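Local coordinates for protein putative glycosidase ph117-related (Bacteroides thetaiotaomicron, PDB 5A7V) that probably acts on mannosidic bonds as a member of glycoside hydrolase family 130, binding mannose in the pocket of a beta-propeller, at residues A[302-307]-A[342-347]; A[334-339]-A[363-368]; A[156-161]-A[171-176]. One frame throughout, in Å; residues are numbered along the deposited sequence. Where two conformers were deposited one is given.

How the interactions relate
Interactions 1 and 2 adjoin, their centres 8 Å apart, and both reach the same alpha-D-mannopyranose: 302-307 and 342-347 bring Tyr-306 and Tyr-342 to it, and 363-368 brings Asp-367. Their segments alternate along the chain. Segment 342-347, part of interaction 1, borders interaction 2 and is probably bonded to it through Tyr-342 N to Ala-366 O (2.9 Å) and through Thr-346 N to Glu-337 O (3.0 Å). Interaction 3 is a separate hairpin on the opposite side of the chain's centre, about 27 Å from interaction 1 and 26 Å from interaction 2 between centres. The side chains of its Leu-171 and Tyr-161 are about 10 Å from bound sugars, and it contributes no residue to the pocket.

Interaction 1 (A[302-307]-A[342-347]); sequences TANVYA and YVDGTV. With MAN (alpha-D-mannopyranose), chain E.
Tyr-306 leans over the loop 342-347 and meets something at each step outward. Its CB lies beside Thr-346, and Thr-346 CG2 is 3.8 Å from Tyr-306 CD1. CG stands anti to the carbonyl carbon, beside the backbone N (chi1 -74°), which sets the ring across that of Tyr-342 at about a right angle. There Tyr-306 CE1 comes within 3.6 Å of Tyr-342 CZ, the edge of one ring meeting the face of the other in an offset T-shaped pair with planes at 84°. At the tip, Tyr-306 OH lies 2.8 Å from the mannose O1. Tyr-342 is itself held in place: its hydroxyl donates to a lone pair of Asn-304 O at 2.7 Å, in the carbonyl plane, while one face of its ring carries the sugar C6. The backbone of Tyr-306 is gripped at both ends, its N donating to Gly-345 O (3.1 Å) and its O accepting from Val-347 N (3.2 Å). Farther out, a water donates to both Ala-303 O and Asp-344 OD1. Each segment makes a beta turn, and the residues that follow, Tyr-306 and Thr-346, form a single beta bridge; the edge-to-face tyrosine pair thereby lines the mannose pocket.

Interaction 2 (A[334-339]-A[363-368]); sequences DSFEKS and YGCADS. With MAN (alpha-D-mannopyranose), chain E.
Glu-337 and Tyr-363 are brought together by their first torsions. Glu-337 CG stands anti to the carbonyl carbon (chi1 -57°) and the chain then runs out extended, whereas Tyr-363 CG sits between its backbone N and carbonyl carbon (chi1 55°), sending the ring toward the helix. Tyr-363 OH donates to Glu-337 OE2 at 2.8 Å, arriving nearly in line with the C-O bond, with the carboxylate and ring planes 66° apart. OE2 also forms a salt bridge with Arg-44, and the second oxygen turns back to the start of its own helix: OE1 accepts from Asp-334 N at 3.1 Å, met from above the carboxylate plane, and from Met-333 N. Both oxygens of this buried carboxylate are therefore occupied, which fixes its rotation and would probably favour the charged form. Cys-365 packs against both Phe-336 and Glu-337. Cys-365 SG lies at the edge of the Phe-336 ring, near its plane, 4.0 Å from Phe-336 CD1, a sulfur-aromatic contact; it also lies 3.9 Å from Glu-337 CG. Ala-366 CB lies against the backbone of the helix and the residue after it, 3.6 Å from Phe-336 O and 3.4 Å from Ser-339 C. The next residue turns the other way: Asp-367 accepts from the mannose O4 on OD1 and from O6 on OD2, both at 2.7 Å. The short helix 335-338 thus packs on the end of strand 358-365, where the chain turns toward strand 369-375, and Val-347 of the neighbouring strand 347-355 touches both Glu-337 and Tyr-363.

Interaction 3 (A[156-161]-A[171-176]); sequences LYVMTY and LAIATS
Tyr-157, Met-159 and Tyr-161 pair with Ser-176, Ala-174 and Ala-172 as the three hydrogen-bonded pairs of an antiparallel hairpin, each closed by two backbone bonds. In the central pair, Met-159 N donates to Ala-174 O at 2.8 Å and Ala-174 N returns a bond to Met-159 O at 2.9 Å. Between them lie the non-hydrogen-bonded pairs Val-158 with Thr-175 and Thr-160 with Ile-173. Carbonyls of the hydrogen-bonded residues also receive CA-H groups; Ile-173 CA lies 3.2 Å from Met-159 O. On the face of Val-158 and Thr-160, the Ile-173 side chain spreads two branches: CG2 touches Val-158 CG1 at 3.9 Å, and CD1 lies 3.7 Å from Thr-160 CG2, Thr-160 and Ile-173 running side by side. On the other face, Tyr-161 CG sits between its backbone N and carbonyl carbon (chi1 72°), which lays one ring face over Ala-172 CB, a CH-pi contact 4.2 Å from the centroid of the Tyr-161 ring and offset toward the rim; Ala-174 CB is 4.0 Å from Tyr-161 CE1. A water then donates to both Tyr-161 OH and Ile-173 O. In the next shell, Glu-139 hydrogen-bonds the same hydroxyl, Phe-128 meets the ring edge-to-face, and Thr-160 OG1 is hydrogen-bonded to Gly-205 O. The hairpin forms the middle of a four-stranded antiparallel sheet, consistent with one blade of the five-bladed propeller of this family: strand 143-151 flanks 157-164, strand 183-187 flanks 169-176, and Met-227 of strand 225-229 packs on Thr-160 and Leu-171.

Interaction 1 (A[302-307]-A[342-347])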
loop_
_atom_site.group_PDB
_atom_site.type_symbol
_atom_site.label_atom_id
_atom_site.label_comp_id
_atom_site.label_asym_id
_atom_site.label_seq_id
_atom_site.Cartn_x
_atom_site.Cartn_y
_atom_site.Cartn_z
ATOM N N THR A 302 11.786 -8.010 15.439
ATOM C CA THR A 302 11.870 -9.326 14.813
ATOM C C THR A 302 12.586 -9.296 13.481
ATOM O O THR A 302 12.236 -8.476 12.605
ATOM C CB THR A 302 10.397 -9.871 14.639
ATOM O OG1 THR A 302 9.742 -9.860 15.917
ATOM C CG2 THR A 302 10.346 -11.214 14.005
ATOM N N ALA A 303 13.540 -10.171 13.226
ATOM C CA ALA A 303 14.200 -10.284 11.940
ATOM C C ALA A 303 13.116 -10.499 10.880
ATOM O O ALA A 303 12.195 -11.311 11.050
ATOM C CB ALA A 303 15.184 -11.434 11.932
ATOM N N ASN A 304 13.228 -9.761 9.772
ATOM C CA ASN A 304 12.387 -9.913 8.551
ATOM C C ASN A 304 10.974 -9.397 8.718
ATOM O O ASN A 304 10.177 -9.540 7.788
ATOM C CB ASN A 304 12.430 -11.380 8.065
ATOM C CG ASN A 304 13.815 -11.742 7.565
ATOM O OD1 ASN A 304 14.333 -11.080 6.669
ATOM N ND2 ASN A 304 14.454 -12.718 8.180
ATOM N N VAL A 305 10.649 -8.767 9.839
ATOM C CA VAL A 305 9.306 -8.175 9.984
ATOM C C VAL A 305 9.154 -6.964 9.062
ATOM O O VAL A 305 10.103 -6.230 8.822
ATOM C CB VAL A 305 9.022 -7.805 11.460
ATOM C CG1 VAL A 305 9.761 -6.559 11.897
ATOM C CG2 VAL A 305 7.542 -7.709 11.777
ATOM N N TYR A 306 7.906 -6.744 8.614
ATOM C CA TYR A 306 7.526 -5.459 7.963
ATOM C C TYR A 306 6.796 -4.586 8.977
ATOM O O TYR A 306 5.750 -4.976 9.515
ATOM C CB TYR A 306 6.644 -5.654 6.743
ATOM C CG TYR A 306 7.289 -6.179 5.515
ATOM C CD1 TYR A 306 7.793 -7.487 5.414
ATOM C CD2 TYR A 306 7.367 -5.380 4.360
ATOM C CE1 TYR A 306 8.334 -7.967 4.237
ATOM C CE2 TYR A 306 7.897 -5.857 3.190
ATOM C CZ TYR A 306 8.346 -7.159 3.105
ATOM O OH TYR A 306 8.852 -7.667 1.924
ATOM N N ALA A 307 7.395 -3.432 9.264
ATOM C CA ALA A 307 6.820 -2.431 10.145
ATOM C C ALA A 307 6.852 -1.050 9.444
ATOM O O ALA A 307 7.730 -0.812 8.617
ATOM C CB ALA A 307 7.563 -2.395 11.484
ATOM N N TYR A 342 2.945 -14.873 5.464
ATOM C CA TYR A 342 4.285 -14.334 5.645
ATOM C C TYR A 342 4.652 -14.535 7.126
ATOM O O TYR A 342 4.148 -13.844 8.011
ATOM C CB TYR A 342 4.364 -12.853 5.224
ATOM C CG TYR A 342 5.767 -12.283 5.289
ATOM C CD1 TYR A 342 6.699 -12.511 4.254
ATOM C CD2 TYR A 342 6.173 -11.552 6.412
ATOM C CE1 TYR A 342 7.998 -12.044 4.340
ATOM C CE2 TYR A 342 7.484 -11.073 6.509
ATOM C CZ TYR A 342 8.399 -11.327 5.487
ATOM O OH TYR A 342 9.699 -10.881 5.540
ATOM N N VAL A 343 5.470 -15.554 7.378
ATOM C CA VAL A 343 5.635 -16.069 8.739
ATOM C C VAL A 343 6.295 -15.095 9.689
ATOM O O VAL A 343 6.046 -15.114 10.903
ATOM C CB VAL A 343 6.283 -17.483 8.738
ATOM C CG1 VAL A 343 7.698 -17.405 8.258
ATOM C CG2 VAL A 343 6.180 -18.147 10.107
ATOM N N ASP A 344 7.116 -14.203 9.145
ATOM C CA ASP A 344 7.833 -13.243 9.977
ATOM C C ASP A 344 7.008 -12.000 10.367
ATOM O O ASP A 344 7.498 -11.176 11.136
ATOM C CB ASP A 344 9.140 -12.835 9.293
ATOM C CG ASP A 344 10.088 -14.043 9.077
ATOM O OD1 ASP A 344 10.415 -14.724 10.068
ATOM O OD2 ASP A 344 10.515 -14.322 7.910
ATOM N N GLY A 345 5.777 -11.861 9.814
ATOM C CA GLY A 345 4.877 -10.814 10.204
ATOM C C GLY A 345 4.900 -9.563 9.343
ATOM O O GLY A 345 5.951 -9.151 8.896
ATOM N N THR A 346 3.720 -8.962 9.136
ATOM C CA THR A 346 3.632 -7.626 8.496
ATOM C C THR A 346 2.496 -6.856 9.103
ATOM O O THR A 346 1.454 -7.456 9.456
ATOM C CB THR A 346 3.372 -7.663 6.956
ATOM O OG1 THR A 346 1.984 -7.962 6.753
ATOM C CG2 THR A 346 4.248 -8.616 6.189
ATOM N N VAL A 347 2.634 -5.521 9.079
ATOM C CA VAL A 347 1.497 -4.599 8.989
ATOM C C VAL A 347 1.757 -3.780 7.725
ATOM O O VAL A 347 2.437 -2.740 7.756
ATOM C CB VAL A 347 1.270 -3.741 10.248
ATOM C CG1 VAL A 347 0.716 -4.611 11.368
ATOM C CG2 VAL A 347 2.530 -3.018 10.723
HETATM C C1 MAN E . 6.528 -7.487 -0.830
HETATM C C2 MAN E . 5.249 -6.622 -0.803
HETATM C C3 MAN E . 3.920 -7.369 -0.574
HETATM C C4 MAN E . 4.060 -8.435 0.528
HETATM C C5 MAN E . 5.485 -8.513 1.108
HETATM C C6 MAN E . 5.659 -9.692 2.091
HETATM O O1 MAN E . 7.781 -6.688 -0.466
HETATM O O2 MAN E . 5.212 -5.958 -2.074
HETATM O O3 MAN E . 3.461 -8.035 -1.735
HETATM O O4 MAN E . 3.088 -8.119 1.504
HETATM O O5 MAN E . 6.393 -8.680 -0.026
HETATM O O6 MAN E . 5.458 -10.929 1.394
HETATM O O HOH W 1 11.950 -13.864 12.154
#

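Interaction 2 (A[334-339]-A[363-368])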
loop_
_atom_site.group_PDB
_atom_site.type_symbol
_atom_site.label_atom_id
_atom_site.label_comp_id
_atom_site.label_asym_id
_atom_site.label_seq_id
_atom_site.Cartn_x
_atom_site.Cartn_y
_atom_site.Cartn_z
ATOM N N ASP A 334 -0.732 -7.756 17.187
ATOM C CA ASP A 334 -1.683 -8.842 17.361
ATOM C C ASP A 334 -1.216 -10.117 16.633
ATOM O O ASP A 334 -0.405 -10.080 15.714
ATOM C CB ASP A 334 -3.076 -8.399 16.879
ATOM C CG ASP A 334 -3.683 -7.319 17.756
ATOM O OD1 ASP A 334 -3.204 -7.065 18.893
ATOM O OD2 ASP A 334 -4.691 -6.712 17.359
ATOM N N SER A 335 -1.762 -11.259 17.061
ATOM C CA SER A 335 -1.308 -12.539 16.554
ATOM C C SER A 335 -1.314 -12.679 15.050
ATOM O O SER A 335 -0.363 -13.186 14.442
ATOM C CB SER A 335 -2.105 -13.680 17.214
ATOM O OG SER A 335 -3.473 -13.633 16.836
ATOM N N PHE A 336 -2.399 -12.186 14.416
ATOM C CA PHE A 336 -2.573 -12.328 12.975
ATOM C C PHE A 336 -1.781 -11.279 12.184
ATOM O O PHE A 336 -1.670 -11.411 10.937
ATOM C CB PHE A 336 -4.074 -12.288 12.634
ATOM C CG PHE A 336 -4.796 -11.152 13.278
ATOM C CD1 PHE A 336 -4.765 -9.899 12.695
ATOM C CD2 PHE A 336 -5.461 -11.305 14.490
ATOM C CE1 PHE A 336 -5.356 -8.828 13.319
ATOM C CE2 PHE A 336 -6.048 -10.249 15.139
ATOM C CZ PHE A 336 -6.015 -8.979 14.544
ATOM N N GLU A 337 -1.177 -10.295 12.885
ATOM C CA GLU A 337 -0.158 -9.411 12.300
ATOM C C GLU A 337 1.236 -10.051 12.392
ATOM O O GLU A 337 2.080 -9.897 11.514
ATOM C CB GLU A 337 -0.163 -8.053 12.956
ATOM C CG GLU A 337 -1.513 -7.335 12.892
ATOM C CD GLU A 337 -1.659 -6.132 13.810
ATOM O OE1 GLU A 337 -0.775 -5.908 14.701
ATOM O OE2 GLU A 337 -2.655 -5.343 13.654
ATOM N N LYS A 338 1.480 -10.705 13.530
ATOM C CA LYS A 338 2.830 -11.237 13.833
ATOM C C LYS A 338 3.216 -12.432 12.995
ATOM O O LYS A 338 4.387 -12.696 12.826
ATOM C CB LYS A 338 2.951 -11.551 15.334
ATOM C CG LYS A 338 3.031 -10.292 16.196
ATOM C CD LYS A 338 3.101 -10.576 17.705
ATOM C CE LYS A 338 4.529 -10.813 18.199
ATOM N NZ LYS A 338 5.522 -9.647 17.992
ATOM N N SER A 339 2.233 -13.230 12.554
ATOM C CA SER A 339 2.509 -14.411 11.734
ATOM C C SER A 339 1.308 -14.775 10.872
ATOM O O SER A 339 0.169 -14.556 11.281
ATOM C CB SER A 339 2.907 -15.596 12.609
ATOM O OG SER A 339 3.609 -16.525 11.781
ATOM N N TYR A 363 -4.474 -2.106 6.098
ATOM C CA TYR A 363 -3.192 -2.764 5.958
ATOM C C TYR A 363 -3.351 -4.283 5.847
ATOM O O TYR A 363 -4.316 -4.879 6.356
ATOM C CB TYR A 363 -2.244 -2.382 7.114
ATOM C CG TYR A 363 -2.795 -2.644 8.473
ATOM C CD1 TYR A 363 -3.578 -1.734 9.142
ATOM C CD2 TYR A 363 -2.499 -3.856 9.153
ATOM C CE1 TYR A 363 -4.081 -2.011 10.431
ATOM C CE2 TYR A 363 -2.982 -4.104 10.409
ATOM C CZ TYR A 363 -3.735 -3.188 11.078
ATOM O OH TYR A 363 -4.213 -3.405 12.349
ATOM N N GLY A 364 -2.377 -4.906 5.182
ATOM C CA GLY A 364 -2.258 -6.377 5.237
ATOM C C GLY A 364 -1.671 -6.860 6.557
ATOM O O GLY A 364 -0.761 -6.228 7.094
ATOM N N CYS A 365 -2.208 -7.984 7.013
ATOM C CA CYS A 365 -1.733 -8.632 8.247
ATOM C C CYS A 365 -1.058 -9.935 7.873
ATOM O O CYS A 365 -1.753 -10.929 7.570
ATOM C CB CYS A 365 -2.910 -8.929 9.162
ATOM S SG CYS A 365 -3.847 -7.457 9.712
ATOM N N ALA A 366 0.269 -9.919 7.882
ATOM C CA ALA A 366 1.075 -11.110 7.618
ATOM C C ALA A 366 0.668 -11.851 6.330
ATOM O O ALA A 366 0.751 -13.075 6.262
ATOM C CB ALA A 366 1.116 -12.048 8.823
ATOM N N ASP A 367 0.338 -11.081 5.284
ATOM C CA ASP A 367 -0.086 -11.630 4.000
ATOM C C ASP A 367 -1.311 -12.583 4.093
ATOM O O ASP A 367 -1.504 -13.431 3.243
ATOM C CB ASP A 367 1.043 -12.303 3.185
ATOM C CG ASP A 367 2.161 -11.389 2.720
ATOM O OD1 ASP A 367 2.185 -10.170 2.998
ATOM O OD2 ASP A 367 3.053 -11.948 1.975
ATOM N N SER A 368 -2.142 -12.370 5.125
ATOM C CA SER A 368 -3.267 -13.267 5.388
ATOM C C SER A 368 -4.631 -12.612 5.608
ATOM O O SER A 368 -5.647 -13.200 5.211
ATOM C CB SER A 368 -2.945 -14.202 6.556
ATOM O OG SER A 368 -1.995 -15.209 6.124
HETATM C C1 MAN E . 6.528 -7.487 -0.830
HETATM C C2 MAN E . 5.249 -6.622 -0.803
HETATM C C3 MAN E . 3.920 -7.369 -0.574
HETATM C C4 MAN E . 4.060 -8.435 0.528
HETATM C C5 MAN E . 5.485 -8.513 1.108
HETATM C C6 MAN E . 5.659 -9.692 2.091
HETATM O O1 MAN E . 7.781 -6.688 -0.466
HETATM O O2 MAN E . 5.212 -5.958 -2.074
HETATM O O3 MAN E . 3.461 -8.035 -1.735
HETATM O O4 MAN E . 3.088 -8.119 1.504
HETATM O O5 MAN E . 6.393 -8.680 -0.026
HETATM O O6 MAN E . 5.458 -10.929 1.394
#

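Interaction 3 (A[156-161]-A[171-176])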
loop_
_atom_site.group_PDB
_atom_site.type_symbol
_atom_site.label_atom_id
_atom_site.label_comp_id
_atom_site.label_asym_id
_atom_site.label_seq_id
_atom_site.Cartn_x
_atom_site.Cartn_y
_atom_site.Cartn_z
ATOM N N LEU A 156 -11.948 10.772 -11.378
ATOM C CA LEU A 156 -11.320 9.581 -11.968
ATOM C C LEU A 156 -10.464 8.865 -10.903
ATOM O O LEU A 156 -9.530 9.461 -10.383
ATOM C CB LEU A 156 -10.473 9.940 -13.169
ATOM C CG LEU A 156 -9.861 8.776 -13.925
ATOM C CD1 LEU A 156 -10.943 7.949 -14.589
ATOM C CD2 LEU A 156 -8.792 9.220 -14.918
ATOM N N TYR A 157 -10.849 7.632 -10.571
ATOM C CA TYR A 157 -10.015 6.790 -9.704
ATOM C C TYR A 157 -8.872 6.228 -10.515
ATOM O O TYR A 157 -9.047 5.655 -11.611
ATOM C CB TYR A 157 -10.864 5.675 -9.089
ATOM C CG TYR A 157 -11.937 6.179 -8.173
ATOM C CD1 TYR A 157 -11.680 6.472 -6.831
ATOM C CD2 TYR A 157 -13.259 6.354 -8.616
ATOM C CE1 TYR A 157 -12.660 6.917 -5.962
ATOM C CE2 TYR A 157 -14.231 6.845 -7.745
ATOM C CZ TYR A 157 -13.936 7.129 -6.426
ATOM O OH TYR A 157 -14.947 7.616 -5.598
ATOM N N VAL A 158 -7.672 6.315 -9.900
ATOM C CA VAL A 158 -6.446 5.852 -10.481
ATOM C C VAL A 158 -5.854 4.795 -9.517
ATOM O O VAL A 158 -5.556 5.113 -8.354
ATOM C CB VAL A 158 -5.430 6.979 -10.720
ATOM C CG1 VAL A 158 -4.165 6.468 -11.397
ATOM C CG2 VAL A 158 -6.066 8.065 -11.579
ATOM N N MET A 159 -5.729 3.566 -10.040
ATOM C CA MET A 159 -5.192 2.402 -9.282
ATOM C C MET A 159 -3.801 2.094 -9.782
ATOM O O MET A 159 -3.590 1.882 -10.994
ATOM C CB MET A 159 -6.013 1.140 -9.538
ATOM C CG MET A 159 -5.509 -0.106 -8.804
ATOM S SD MET A 159 -6.089 -1.675 -9.433
ATOM C CE MET A 159 -7.831 -1.527 -9.042
ATOM N N THR A 160 -2.846 2.020 -8.845
ATOM C CA THR A 160 -1.552 1.425 -9.139
ATOM C C THR A 160 -1.583 -0.026 -8.545
ATOM O O THR A 160 -2.210 -0.268 -7.511
ATOM C CB THR A 160 -0.414 2.201 -8.501
ATOM O OG1 THR A 160 -0.534 2.148 -7.080
ATOM C CG2 THR A 160 -0.389 3.682 -8.952
ATOM N N TYR A 161 -1.009 -0.955 -9.257
ATOM C CA TYR A 161 -1.002 -2.371 -8.791
ATOM C C TYR A 161 0.132 -3.118 -9.463
ATOM O O TYR A 161 0.806 -2.583 -10.348
ATOM C CB TYR A 161 -2.366 -3.012 -9.092
ATOM C CG TYR A 161 -2.636 -3.307 -10.559
ATOM C CD1 TYR A 161 -3.068 -2.274 -11.436
ATOM C CD2 TYR A 161 -2.520 -4.555 -11.040
ATOM C CE1 TYR A 161 -3.291 -2.512 -12.756
ATOM C CE2 TYR A 161 -2.739 -4.855 -12.380
ATOM C CZ TYR A 161 -3.164 -3.806 -13.272
ATOM O OH TYR A 161 -3.476 -4.108 -14.597
ATOM N N LEU A 171 4.824 -2.698 -12.088
ATOM C CA LEU A 171 3.919 -1.647 -11.615
ATOM C C LEU A 171 3.054 -1.143 -12.792
ATOM O O LEU A 171 3.617 -0.700 -13.800
ATOM C CB LEU A 171 4.728 -0.478 -11.053
ATOM C CG LEU A 171 3.943 0.664 -10.431
ATOM C CD1 LEU A 171 3.024 0.227 -9.321
ATOM C CD2 LEU A 171 4.871 1.781 -9.949
ATOM N N ALA A 172 1.753 -1.268 -12.628
ATOM C CA ALA A 172 0.795 -0.931 -13.696
ATOM C C ALA A 172 -0.302 -0.040 -13.189
ATOM O O ALA A 172 -0.481 0.175 -12.010
ATOM C CB ALA A 172 0.226 -2.203 -14.305
ATOM N N ILE A 173 -1.080 0.520 -14.146
ATOM C CA ILE A 173 -2.126 1.518 -13.858
ATOM C C ILE A 173 -3.461 1.039 -14.436
ATOM O O ILE A 173 -3.505 0.535 -15.588
ATOM C CB ILE A 173 -1.792 2.916 -14.443
ATOM C CG1 ILE A 173 -0.378 3.393 -14.118
ATOM C CG2 ILE A 173 -2.844 3.919 -14.025
ATOM C CD1 ILE A 173 -0.117 3.644 -12.625
ATOM N N ALA A 174 -4.502 1.216 -13.661
ATOM C CA ALA A 174 -5.889 1.047 -14.177
ATOM C C ALA A 174 -6.708 2.221 -13.681
ATOM O O ALA A 174 -6.419 2.827 -12.659
ATOM C CB ALA A 174 -6.493 -0.271 -13.681
ATOM N N THR A 175 -7.747 2.571 -14.477
ATOM C CA THR A 175 -8.600 3.687 -14.115
ATOM C C THR A 175 -10.076 3.330 -14.185
ATOM O O THR A 175 -10.472 2.388 -14.905
ATOM C CB THR A 175 -8.350 4.938 -15.000
ATOM O OG1 THR A 175 -8.681 4.654 -16.350
ATOM C CG2 THR A 175 -6.880 5.389 -14.927
ATOM N N SER A 176 -10.867 4.062 -13.427
ATOM C CA SER A 176 -12.330 3.810 -13.336
ATOM C C SER A 176 -13.031 5.038 -12.790
ATOM O O SER A 176 -12.437 5.790 -12.014
ATOM C CB SER A 176 -12.601 2.607 -12.403
ATOM O OG SER A 176 -13.993 2.384 -12.200
HETATM O O HOH W 2 -2.865 -2.062 -16.350
#